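4-hydroxybutyrate CoA-transferase (Porphyromonas gingivalis, PDB 3EH7) probably transfers coenzyme A between acyl-CoA thioesters and small carboxylates such as acetate or 4-hydroxybutyrate. Local coordinates at residues Y135-V140 with G168-H173; S141-K146 with A271-G276. All coordinates share one frame; numbering follows the deposited sequence.

Overall arrangement
From the N terminus, the chain completes strand 122-127 of the parallel six-stranded sheet, then runs through 135-140 and directly on into 141-146, which leads into helix 145-151. Contact 1 closes the shorter loop, pairing 135-140 with 168-173 after that helix and strand 154-160. Contact 2 closes a much longer one, from 141-146 to 271-276, so the two loops cross. Contact 1 sets a two-stranded antiparallel ribbon beside the six-stranded sheet; contact 2 joins the start of helix 145-151 to the segment running from the end of strand 269-271, in the nine-stranded mixed sheet, into short strand 273-274. Their centres lie about 11 Å apart, and V140 O probably accepts a hydrogen bond from L274 N.

Contact 1 (Y135-V140 with G168-H173); sequences YCSFGV and GDNLIH
Y135 and H173 meet in a T-shaped pair: the imidazole turns its edge to the phenol face, the planes 87° apart and the ring centroids 5.0 Å from each other. H173 CD2 does the touching, above the rim of the ring, while H173 CB makes a CH-pi contact over the same ring. The first torsion of H173 (chi1 -162°) turns CG away from the backbone N and brings the imidazole edge to Y135; ND1 is hydrogen-bonded to S175 OG. L171 lies on the same face of the ribbon, its CB beside Y135 CD1 and its CD2 against S137.

The F138 ring, from just beyond the strand, packs at a slant on I172, which shares its face of the ribbon with C136. F138 CE1 lies 3.6 Å from I172 CB and CZ close to I172 CG2, while L171 O sits at the ring edge. L127 and A149 pack around this pair from strand 122-127 and helix 145-151.

The amide of N170 is turned 35° from the F138 ring, with OD1 3.2 Å from F138 CB. N170 ND2 donates to G139 O over 3.2 Å, in the carbonyl plane and on a lone pair, and is also hydrogen-bonded to V166 O, two bonds that fix the rotation of the group. S137 OG accepts from G139 N at 2.9 Å, an ST turn just past the strand, and is also hydrogen-bonded to V166 N.

Between the backbones, C136 and I172 exchange two bonds, and F138 N donates to N170 O. This is a short antiparallel beta ribbon with C136-I172 as its hydrogen-bonded pair, packed on the N-terminal Rossmann-like sheet.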
loop_
_atom_site.group_PDB
_atom_site.type_symbol
_atom_site.label_atom_id
_atom_site.label_comp_id
_atom_site.label_asym_id
_atom_site.label_seq_id
_atom_site.Cartn_x
_atom_site.Cartn_y
_atom_site.Cartn_z
ATOM N N TYR A 135 -18.375 -13.491 -30.568
ATOM C CA TYR A 135 -17.705 -13.250 -29.305
ATOM C C TYR A 135 -17.755 -14.454 -28.366
ATOM O O TYR A 135 -18.816 -15.037 -28.149
ATOM C CB TYR A 135 -18.301 -12.018 -28.614
ATOM C CG TYR A 135 -17.866 -10.703 -29.216
ATOM C CD1 TYR A 135 -16.715 -10.094 -28.791
ATOM C CD2 TYR A 135 -18.604 -10.088 -30.220
ATOM C CE1 TYR A 135 -16.297 -8.925 -29.342
ATOM C CE2 TYR A 135 -18.192 -8.903 -30.781
ATOM C CZ TYR A 135 -17.057 -8.320 -30.330
ATOM O OH TYR A 135 -16.619 -7.128 -30.851
ATOM N N CYS A 136 -16.589 -14.832 -27.850
ATOM C CA CYS A 136 -16.468 -15.843 -26.797
ATOM C C CYS A 136 -16.285 -15.144 -25.486
ATOM O O CYS A 136 -15.610 -14.116 -25.418
ATOM C CB CYS A 136 -15.226 -16.675 -26.992
ATOM S SG CYS A 136 -15.221 -17.610 -28.502
ATOM N N SER A 137 -16.837 -15.736 -24.438
ATOM C CA SER A 137 -16.590 -15.300 -23.079
ATOM C C SER A 137 -15.362 -16.003 -22.460
ATOM O O SER A 137 -15.047 -17.138 -22.772
ATOM C CB SER A 137 -17.838 -15.564 -22.232
ATOM O OG SER A 137 -17.615 -15.360 -20.860
ATOM N N PHE A 138 -14.675 -15.307 -21.558
ATOM C CA PHE A 138 -13.601 -15.923 -20.775
ATOM C C PHE A 138 -14.176 -16.780 -19.640
ATOM O O PHE A 138 -13.431 -17.333 -18.838
ATOM C CB PHE A 138 -12.629 -14.854 -20.255
ATOM C CG PHE A 138 -11.784 -14.229 -21.333
ATOM C CD1 PHE A 138 -12.241 -13.117 -22.039
ATOM C CD2 PHE A 138 -10.529 -14.760 -21.654
ATOM C CE1 PHE A 138 -11.479 -12.545 -23.062
ATOM C CE2 PHE A 138 -9.743 -14.181 -22.681
ATOM C CZ PHE A 138 -10.223 -13.054 -23.377
ATOM N N GLY A 139 -15.500 -16.947 -19.607
ATOM C CA GLY A 139 -16.152 -17.754 -18.570
ATOM C C GLY A 139 -15.722 -17.341 -17.154
ATOM O O GLY A 139 -15.789 -16.168 -16.787
ATOM N N VAL A 140 -15.244 -18.318 -16.397
ATOM C CA VAL A 140 -14.906 -18.170 -14.994
ATOM C C VAL A 140 -13.526 -17.522 -14.728
ATOM O O VAL A 140 -13.181 -17.321 -13.585
ATOM C CB VAL A 140 -14.938 -19.574 -14.252
ATOM C CG1 VAL A 140 -16.324 -20.204 -14.314
ATOM C CG2 VAL A 140 -13.910 -20.536 -14.836
ATOM N N GLY A 168 -20.311 -9.379 -18.131
ATOM C CA GLY A 168 -19.350 -8.342 -17.731
ATOM C C GLY A 168 -18.421 -7.997 -18.887
ATOM O O GLY A 168 -18.710 -8.330 -20.033
ATOM N N ASP A 169 -17.310 -7.334 -18.583
ATOM C CA ASP A 169 -16.271 -7.021 -19.584
ATOM C C ASP A 169 -15.389 -8.253 -19.737
ATOM O O ASP A 169 -14.286 -8.318 -19.231
ATOM C CB ASP A 169 -15.455 -5.805 -19.166
ATOM C CG ASP A 169 -14.377 -5.449 -20.174
ATOM O OD1 ASP A 169 -14.532 -5.760 -21.383
ATOM O OD2 ASP A 169 -13.373 -4.839 -19.747
ATOM N N ASN A 170 -15.922 -9.245 -20.449
ATOM C CA ASN A 170 -15.426 -10.600 -20.355
ATOM C C ASN A 170 -15.534 -11.353 -21.677
ATOM O O ASN A 170 -15.707 -12.577 -21.675
ATOM C CB ASN A 170 -16.258 -11.318 -19.298
ATOM C CG ASN A 170 -15.630 -12.581 -18.811
ATOM O OD1 ASN A 170 -14.397 -12.694 -18.693
ATOM N ND2 ASN A 170 -16.485 -13.551 -18.472
ATOM N N LEU A 171 -15.406 -10.623 -22.780
ATOM C CA LEU A 171 -15.546 -11.180 -24.124
ATOM C C LEU A 171 -14.311 -10.915 -24.953
ATOM O O LEU A 171 -13.527 -10.016 -24.667
ATOM C CB LEU A 171 -16.738 -10.577 -24.852
ATOM C CG LEU A 171 -18.130 -10.757 -24.234
ATOM C CD1 LEU A 171 -19.128 -9.975 -25.048
ATOM C CD2 LEU A 171 -18.543 -12.231 -24.114
ATOM N N ILE A 172 -14.156 -11.723 -25.991
ATOM C CA ILE A 172 -13.134 -11.519 -26.987
ATOM C C ILE A 172 -13.692 -12.049 -28.299
ATOM O O ILE A 172 -14.365 -13.094 -28.333
ATOM C CB ILE A 172 -11.795 -12.221 -26.600
ATOM C CG1 ILE A 172 -10.674 -11.824 -27.554
ATOM C CG2 ILE A 172 -11.967 -13.770 -26.507
ATOM C CD1 ILE A 172 -9.308 -12.359 -27.148
ATOM N N HIS A 173 -13.444 -11.316 -29.378
ATOM C CA HIS A 173 -13.869 -11.764 -30.666
ATOM C C HIS A 173 -12.991 -12.911 -31.127
ATOM O O HIS A 173 -11.771 -12.884 -30.962
ATOM C CB HIS A 173 -13.817 -10.637 -31.674
ATOM C CG HIS A 173 -14.638 -10.908 -32.889
ATOM N ND1 HIS A 173 -14.137 -11.533 -34.007
ATOM C CD2 HIS A 173 -15.946 -10.668 -33.145
ATOM C CE1 HIS A 173 -15.096 -11.657 -34.905
ATOM N NE2 HIS A 173 -16.203 -11.132 -34.404
#

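Contact 2 (S141-K146 with A271-G276)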
loop_
_atom_site.group_PDB
_atom_site.type_symbol
_atom_site.label_atom_id
_atom_site.label_comp_id
_atom_site.label_asym_id
_atom_site.label_seq_id
_atom_site.Cartn_x
_atom_site.Cartn_y
_atom_site.Cartn_z
ATOM N N SER A 141 -12.748 -17.212 -15.771
ATOM C CA SER A 141 -11.397 -16.657 -15.612
ATOM C C SER A 141 -11.161 -15.409 -16.461
ATOM O O SER A 141 -10.740 -15.486 -17.608
ATOM C CB SER A 141 -10.346 -17.737 -15.899
ATOM O OG SER A 141 -10.494 -18.799 -14.968
ATOM N N CYS A 142 -11.456 -14.253 -15.875
ATOM C CA CYS A 142 -11.246 -12.967 -16.516
ATOM C C CYS A 142 -9.910 -12.431 -16.035
ATOM O O CYS A 142 -8.936 -12.400 -16.806
ATOM C CB CYS A 142 -12.406 -12.014 -16.208
ATOM S SG CYS A 142 -12.369 -10.431 -17.115
ATOM N N ASP A 143 -9.859 -12.007 -14.768
ATOM C CA ASP A 143 -8.576 -11.783 -14.068
ATOM C C ASP A 143 -7.432 -11.154 -14.904
ATOM O O ASP A 143 -7.562 -10.028 -15.373
ATOM C CB ASP A 143 -8.190 -13.075 -13.313
ATOM C CG ASP A 143 -8.174 -14.323 -14.196
ATOM O OD1 ASP A 143 -7.216 -14.492 -14.990
ATOM O OD2 ASP A 143 -9.097 -15.162 -14.060
ATOM N N TYR A 144 -6.307 -11.835 -15.066
ATOM C CA TYR A 144 -5.276 -11.401 -15.990
ATOM C C TYR A 144 -5.354 -12.195 -17.293
ATOM O O TYR A 144 -4.613 -11.920 -18.226
ATOM C CB TYR A 144 -3.878 -11.585 -15.380
ATOM C CG TYR A 144 -3.510 -13.049 -15.204
ATOM C CD1 TYR A 144 -2.885 -13.765 -16.219
ATOM C CD2 TYR A 144 -3.860 -13.732 -14.049
ATOM C CE1 TYR A 144 -2.580 -15.099 -16.056
ATOM C CE2 TYR A 144 -3.566 -15.063 -13.881
ATOM C CZ TYR A 144 -2.922 -15.744 -14.882
ATOM O OH TYR A 144 -2.640 -17.078 -14.699
ATOM N N SER A 145 -6.199 -13.228 -17.320
ATOM C CA SER A 145 -6.309 -14.123 -18.470
ATOM C C SER A 145 -6.762 -13.347 -19.691
ATOM O O SER A 145 -6.204 -13.508 -20.787
ATOM C CB SER A 145 -7.291 -15.270 -18.172
ATOM O OG SER A 145 -6.932 -16.008 -17.009
ATOM N N LYS A 146 -7.766 -12.489 -19.513
ATOM C CA LYS A 146 -8.260 -11.654 -20.605
ATOM C C LYS A 146 -7.213 -10.643 -21.072
ATOM O O LYS A 146 -6.919 -10.599 -22.268
ATOM C CB LYS A 146 -9.577 -10.981 -20.224
ATOM C CG LYS A 146 -10.056 -9.850 -21.139
ATOM C CD LYS A 146 -11.527 -9.548 -20.837
ATOM C CE LYS A 146 -12.149 -8.599 -21.792
ATOM N NZ LYS A 146 -11.616 -7.304 -21.600
ATOM N N ALA A 271 -16.848 -9.733 -9.698
ATOM C CA ALA A 271 -15.700 -10.554 -9.366
ATOM C C ALA A 271 -14.729 -10.494 -10.544
ATOM O O ALA A 271 -15.045 -9.923 -11.566
ATOM C CB ALA A 271 -16.129 -12.028 -9.070
ATOM N N THR A 272 -13.553 -11.098 -10.398
ATOM C CA THR A 272 -12.599 -11.197 -11.504
ATOM C C THR A 272 -12.352 -12.630 -11.930
ATOM O O THR A 272 -12.015 -12.859 -13.079
ATOM C CB THR A 272 -11.291 -10.397 -11.222
ATOM O OG1 THR A 272 -10.601 -10.146 -12.450
ATOM C CG2 THR A 272 -10.354 -11.081 -10.208
ATOM N N PHE A 273 -12.580 -13.603 -11.036
ATOM C CA PHE A 273 -12.591 -15.031 -11.385
ATOM C C PHE A 273 -13.537 -15.786 -10.439
ATOM O O PHE A 273 -13.984 -15.251 -9.400
ATOM C CB PHE A 273 -11.164 -15.643 -11.460
ATOM C CG PHE A 273 -10.536 -16.008 -10.119
ATOM C CD1 PHE A 273 -9.869 -15.044 -9.354
ATOM C CD2 PHE A 273 -10.587 -17.308 -9.640
ATOM C CE1 PHE A 273 -9.271 -15.352 -8.119
ATOM C CE2 PHE A 273 -10.002 -17.650 -8.373
ATOM C CZ PHE A 273 -9.331 -16.671 -7.627
ATOM N N LEU A 274 -13.893 -17.006 -10.840
ATOM C CA LEU A 274 -14.873 -17.823 -10.093
ATOM C C LEU A 274 -14.398 -19.251 -10.026
ATOM O O LEU A 274 -13.731 -19.730 -10.947
ATOM C CB LEU A 274 -16.228 -17.821 -10.790
ATOM C CG LEU A 274 -16.880 -16.464 -10.968
ATOM C CD1 LEU A 274 -18.071 -16.559 -11.896
ATOM C CD2 LEU A 274 -17.261 -15.852 -9.599
HETATM N N MSE A 275 -14.720 -19.916 -8.919
HETATM C CA MSE A 275 -14.469 -21.347 -8.764
HETATM C C MSE A 275 -15.419 -21.941 -7.726
HETATM O O MSE A 275 -15.685 -21.316 -6.698
HETATM C CB MSE A 275 -13.020 -21.588 -8.342
HETATM C CG MSE A 275 -12.694 -23.051 -8.119
HETATM SE SE MSE A 275 -10.798 -23.406 -8.120
HETATM C CE MSE A 275 -10.144 -21.593 -8.193
ATOM N N GLY A 276 -15.928 -23.136 -7.998
ATOM C CA GLY A 276 -16.852 -23.783 -7.075
ATOM C C GLY A 276 -17.338 -25.076 -7.657
ATOM O O GLY A 276 -16.644 -25.686 -8.451
HETATM O O HOH W 1 -11.428 -19.567 -12.352
#
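D143 packs beside T272 and F273. Its backbone N donates to T272 O at 2.9 Å, from above the carbonyl plane. C142 N reaches T272 O over 3.2 Å, nearly in line with the carbonyl bond, so two consecutive amides grip one acceptor.

From there the D143 side chain can be followed outward. D143 CB lies 3.8 Å from T272 O and passes close to T272 OG1, whose hydrogen-bond partner is Y293 O. CG sits between the backbone N and the carbonyl carbon (chi1 53°), and chi2 (76°) then parts the two oxygens. D143 OD1 faces the start of helix 145-151: S145 N approaches it from above the carboxylate plane at 2.8 Å, and Y144 N adds a weak bond. S145 OG lies on the side of the syn lone pair of D143 OD1 at an unusually short 2.5 Å, a distance to be read with care. D143 OD2 rests 3.4 Å from F273 CB, buried without a polar partner in the model; the two side chains lie at a slant, carboxylate and ring planes 77° apart.

Alongside, S141 OG is hydrogen-bonded to H35 O, and a water lies within hydrogen-bonding distance of both S141 OG and L274 O. The F273 ring makes an edge-to-face pair with H35.

The chemistry is therefore lopsided: one carboxylate oxygen caps the turn into the helix while the other lies against hydrocarbon.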